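Local coordinates for A-type flavoprotein (Giardia intestinalis, PDB 2Q9U), which probably reduces dioxygen to water at a diiron centre, with electrons passed on through FMN, and so serves this anaerobic parasite as an oxygen scavenger, at residues A62-L66 with H97-F101; L330-R334 with E363-C368. All coordinates share one frame; numbering follows the deposited sequence.

Contact 1: residues A62-L66 with H97-F101; sequences AEEWL and HYHKF
Ala62 lays its methyl group over one face of the His97 imidazole, with CB 3.6 Å from the ring centroid and displaced toward the rim, a CH-pi contact 27° off the ring normal. ND1 of His97 is hydrogen-bonded to the carbonyl of Ser93, which fixes how the ring is turned. Glu63 reaches the same imidazole at its edge, the carboxylate turned 77° out of the ring plane. Its chain, bent at chi2, swings the carboxylate over to Lys100, where OE2 forms a salt bridge of 3.0 Å with NZ. Lys100 arrives fully extended beyond CG and runs across Leu66 at about a right angle, its CD 3.6 Å from CD1 of Leu66. The two methyls of that leucine thus serve different neighbours: CD1 lies against His97 and Lys100, while CD2 packs 3.6 Å from CZ of Phe101. On the buried side of the salt bridge, the indole of Trp65 and the ring of Phe101 meet obliquely, planes 61° apart, with CH2 of Trp65 3.5 Å from CZ of Phe101. The indole NE1 is satisfied by the hydroxyl of Ser43. Polar groups at the surface over an aromatic and aliphatic base thereby join helix 62-72 to the turn leading into strand 105-108, within the metallo-beta-lactamase-like domain of a flavodiiron protein.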
# COMPACT_ATOMS: atom_id res chain seq x y z
N ALA A 62 8.83 -11.79 23.25
CA ALA A 62 9.42 -12.14 24.54
C ALA A 62 9.42 -13.63 24.83
O ALA A 62 10.45 -14.16 25.25
CB ALA A 62 8.74 -11.38 25.69
N GLU A 63 8.28 -14.31 24.61
CA GLU A 63 8.14 -15.73 24.97
C GLU A 63 8.96 -16.62 24.07
O GLU A 63 9.50 -17.64 24.51
CB GLU A 63 6.67 -16.19 24.94
CG GLU A 63 5.76 -15.51 26.00
CD GLU A 63 6.13 -15.84 27.48
OE1 GLU A 63 6.83 -16.85 27.76
OE2 GLU A 63 5.70 -15.06 28.37
N GLU A 64 9.06 -16.23 22.81
CA GLU A 64 9.97 -16.95 21.90
C GLU A 64 11.44 -16.87 22.33
O GLU A 64 12.15 -17.90 22.37
CB GLU A 64 9.78 -16.43 20.47
CG GLU A 64 10.60 -17.23 19.43
CD GLU A 64 10.45 -16.72 17.99
OE1 GLU A 64 9.63 -15.81 17.69
OE2 GLU A 64 11.19 -17.25 17.14
N TRP A 65 11.90 -15.66 22.64
CA TRP A 65 13.23 -15.39 23.16
C TRP A 65 13.49 -16.19 24.45
O TRP A 65 14.54 -16.84 24.62
CB TRP A 65 13.33 -13.89 23.42
CG TRP A 65 14.59 -13.38 24.10
CD1 TRP A 65 15.88 -13.48 23.64
CD2 TRP A 65 14.66 -12.64 25.34
NE1 TRP A 65 16.74 -12.87 24.52
CE2 TRP A 65 16.03 -12.35 25.57
CE3 TRP A 65 13.71 -12.24 26.29
CZ2 TRP A 65 16.47 -11.66 26.72
CZ3 TRP A 65 14.15 -11.55 27.43
CH2 TRP A 65 15.52 -11.26 27.63
N LEU A 66 12.53 -16.15 25.37
CA LEU A 66 12.71 -16.87 26.64
C LEU A 66 12.78 -18.39 26.38
O LEU A 66 13.56 -19.09 27.03
CB LEU A 66 11.57 -16.53 27.60
CG LEU A 66 11.61 -15.08 28.12
CD1 LEU A 66 10.32 -14.69 28.87
CD2 LEU A 66 12.86 -14.83 29.00
N HIS A 97 9.15 -8.80 31.71
CA HIS A 97 9.78 -10.13 31.81
C HIS A 97 11.11 -10.24 32.53
O HIS A 97 11.68 -11.28 32.68
CB HIS A 97 9.94 -10.78 30.45
CG HIS A 97 8.65 -10.99 29.72
ND1 HIS A 97 8.15 -10.09 28.82
CD2 HIS A 97 7.79 -12.01 29.74
CE1 HIS A 97 7.03 -10.54 28.32
NE2 HIS A 97 6.78 -11.70 28.88
N TYR A 98 11.62 -9.16 32.97
CA TYR A 98 13.00 -9.18 33.45
C TYR A 98 13.11 -9.99 34.74
O TYR A 98 14.14 -10.60 35.01
CB TYR A 98 13.50 -7.75 33.69
CG TYR A 98 13.00 -7.14 34.99
CD1 TYR A 98 11.80 -6.45 35.04
CD2 TYR A 98 13.74 -7.26 36.16
CE1 TYR A 98 11.34 -5.90 36.21
CE2 TYR A 98 13.29 -6.70 37.34
CZ TYR A 98 12.09 -6.02 37.36
OH TYR A 98 11.65 -5.47 38.54
N HIS A 99 12.03 -10.00 35.52
CA HIS A 99 11.97 -10.80 36.75
C HIS A 99 12.16 -12.30 36.53
O HIS A 99 12.44 -13.03 37.48
CB HIS A 99 10.63 -10.63 37.46
CG HIS A 99 10.59 -9.47 38.41
ND1 HIS A 99 11.54 -9.28 39.39
CD2 HIS A 99 9.72 -8.44 38.52
CE1 HIS A 99 11.25 -8.19 40.07
NE2 HIS A 99 10.15 -7.66 39.55
N LYS A 100 11.99 -12.75 35.29
CA LYS A 100 12.09 -14.18 35.01
C LYS A 100 13.51 -14.69 35.17
O LYS A 100 13.72 -15.89 35.38
CB LYS A 100 11.50 -14.53 33.64
CG LYS A 100 10.00 -14.19 33.58
CD LYS A 100 9.35 -14.65 32.31
CE LYS A 100 7.84 -14.30 32.28
NZ LYS A 100 7.23 -14.77 30.99
N PHE A 101 14.48 -13.78 35.06
CA PHE A 101 15.86 -14.11 35.33
C PHE A 101 16.10 -13.91 36.82
O PHE A 101 16.68 -12.90 37.25
CB PHE A 101 16.78 -13.24 34.47
CG PHE A 101 16.53 -13.37 32.99
CD1 PHE A 101 17.07 -14.45 32.27
CD2 PHE A 101 15.73 -12.44 32.32
CE1 PHE A 101 16.83 -14.57 30.89
CE2 PHE A 101 15.48 -12.55 30.95
CZ PHE A 101 16.04 -13.62 30.23

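Contact 2: residues L330-R334 with E363-C368; sequences LNYVR and ELRDGC
Arg334 and Glu363 make the polar centre of this contact: NH1 of Arg334 donates to OE2 of Glu363 over 2.7 Å in a nearly straight bond (166° at the hydrogen) that is also a salt bridge. The oxygen lies in the guanidinium plane, while the nitrogen approaches it from above the carboxylate plane; the two flat groups are turned 77° against each other. A bend at chi3 of Arg334 turns NE and the guanidinium so that NH1 meets the carboxylate. CD of Arg334 also lies 3.2 Å from OE2 of Glu363. The glutamate in turn bends at chi2, and its CG rests 3.7 Å from CB of Leu330, the aliphatic parts of the two side chains sliding past each other in opposite directions. Deeper in, CD2 of Leu330 meets CD2 of Leu364 at 3.8 Å, and SG of Cys368 lies 3.8 Å from CB of Arg334.

A wider pi-type turn at 363-367 carries the 2.9 Å bond from Cys368 N to Glu363 O and brings Gly367 and Cys368 against Arg334. A water joins the segments there, donating to Arg334 O at 2.6 Å and, weakly, to Gly367 O. The other terminal nitrogen of Arg334, NH2, makes a weak hydrogen bond to Thr321 of the third subunit.

Helices 324-336 and 356-367 run in the same general direction; the axes of segments 330-334 and 363-367 are inclined at 33° and pass 10.7 Å apart at closest approach. Leu330 and Leu364 both press onto Phe313 of strand 310-314, while Val333 reaches helix 298-306, and the two helices pack side by side against the parallel sheet of the flavodoxin-like domain.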
# COMPACT_ATOMS: atom_id res chain seq x y z
N LEU A 330 13.76 15.54 1.41
CA LEU A 330 14.79 16.48 1.81
C LEU A 330 15.02 16.56 3.32
O LEU A 330 16.17 16.59 3.76
CB LEU A 330 14.54 17.87 1.21
CG LEU A 330 14.83 18.00 -0.29
CD1 LEU A 330 14.17 19.28 -0.80
CD2 LEU A 330 16.34 18.08 -0.58
N ASN A 331 13.94 16.61 4.11
CA ASN A 331 14.03 16.51 5.58
C ASN A 331 14.89 15.30 5.99
O ASN A 331 15.81 15.41 6.82
CB ASN A 331 12.62 16.42 6.20
CG ASN A 331 12.64 15.96 7.69
OD1 ASN A 331 12.98 14.81 7.98
ND2 ASN A 331 12.23 16.83 8.60
N TYR A 332 14.57 14.16 5.40
CA TYR A 332 15.20 12.90 5.79
C TYR A 332 16.69 12.95 5.45
O TYR A 332 17.54 12.63 6.30
CB TYR A 332 14.54 11.72 5.06
CG TYR A 332 14.86 10.40 5.69
CD1 TYR A 332 14.71 10.20 7.08
CD2 TYR A 332 15.31 9.34 4.93
CE1 TYR A 332 15.00 8.93 7.65
CE2 TYR A 332 15.56 8.09 5.48
CZ TYR A 332 15.41 7.89 6.84
OH TYR A 332 15.68 6.63 7.40
N VAL A 333 16.99 13.35 4.21
CA VAL A 333 18.36 13.42 3.72
C VAL A 333 19.21 14.46 4.50
O VAL A 333 20.39 14.20 4.81
CB VAL A 333 18.37 13.67 2.17
CG1 VAL A 333 19.71 14.18 1.72
CG2 VAL A 333 18.01 12.38 1.44
N ARG A 334 18.59 15.60 4.82
CA ARG A 334 19.22 16.64 5.64
C ARG A 334 19.61 16.08 7.01
O ARG A 334 20.75 16.24 7.43
CB ARG A 334 18.28 17.86 5.82
CG ARG A 334 18.80 18.97 6.77
CD ARG A 334 17.78 20.14 6.91
NE ARG A 334 16.69 19.82 7.86
CZ ARG A 334 15.39 19.73 7.58
NH1 ARG A 334 14.94 19.95 6.34
NH2 ARG A 334 14.53 19.44 8.55
N GLU A 363 16.86 24.62 0.33
CA GLU A 363 16.96 23.49 1.23
C GLU A 363 18.25 22.71 0.97
O GLU A 363 18.93 22.31 1.92
CB GLU A 363 15.69 22.62 1.14
CG GLU A 363 15.75 21.33 1.96
CD GLU A 363 15.89 21.51 3.46
OE1 GLU A 363 15.54 22.57 4.01
OE2 GLU A 363 16.34 20.53 4.11
N LEU A 364 18.59 22.48 -0.29
CA LEU A 364 19.85 21.78 -0.63
C LEU A 364 21.09 22.53 -0.11
O LEU A 364 22.03 21.93 0.42
CB LEU A 364 19.98 21.60 -2.14
CG LEU A 364 19.04 20.59 -2.78
CD1 LEU A 364 19.19 20.75 -4.29
CD2 LEU A 364 19.45 19.17 -2.39
N ARG A 365 21.07 23.84 -0.28
CA ARG A 365 22.23 24.69 0.02
C ARG A 365 22.34 24.95 1.53
O ARG A 365 23.41 24.73 2.10
CB ARG A 365 22.12 25.99 -0.77
CG ARG A 365 23.30 26.97 -0.62
CD ARG A 365 22.95 28.32 -1.22
NE ARG A 365 21.84 28.92 -0.50
CZ ARG A 365 20.84 29.64 -1.03
NH1 ARG A 365 20.75 29.87 -2.33
NH2 ARG A 365 19.90 30.08 -0.23
N ASP A 366 21.27 25.44 2.15
CA ASP A 366 21.30 25.86 3.56
C ASP A 366 20.95 24.76 4.56
O ASP A 366 21.47 24.74 5.68
CB ASP A 366 20.40 27.09 3.79
CG ASP A 366 20.76 28.27 2.89
OD1 ASP A 366 21.92 28.34 2.41
OD2 ASP A 366 19.88 29.12 2.66
N GLY A 367 20.09 23.83 4.16
CA GLY A 367 19.72 22.70 5.04
C GLY A 367 20.67 21.54 4.87
O GLY A 367 21.34 21.15 5.83
N CYS A 368 20.79 21.00 3.65
CA CYS A 368 21.65 19.82 3.43
C CYS A 368 23.14 20.15 3.33
O CYS A 368 23.97 19.25 3.38
CB CYS A 368 21.21 19.03 2.20
SG CYS A 368 19.52 18.45 2.30
O HOH W 1 22.47 18.17 7.02

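The two contacts belong to different domains and follow one another along the chain, contact 1 closing long before contact 2 opens. Their centres are 43 Å apart, on opposite sides of the chain's centre, and their nearest atoms are about 25 Å from each other. Contact 1 lies in the metallo-beta-lactamase-like domain, which carries the diiron site; contact 2 lies in the flavodoxin-like domain, which binds FMN, and joins two helices beside its parallel five-stranded sheet. Neither takes part in a cofactor site. The two therefore pack their own domains separately, in keeping with the modular build of flavodiiron proteins.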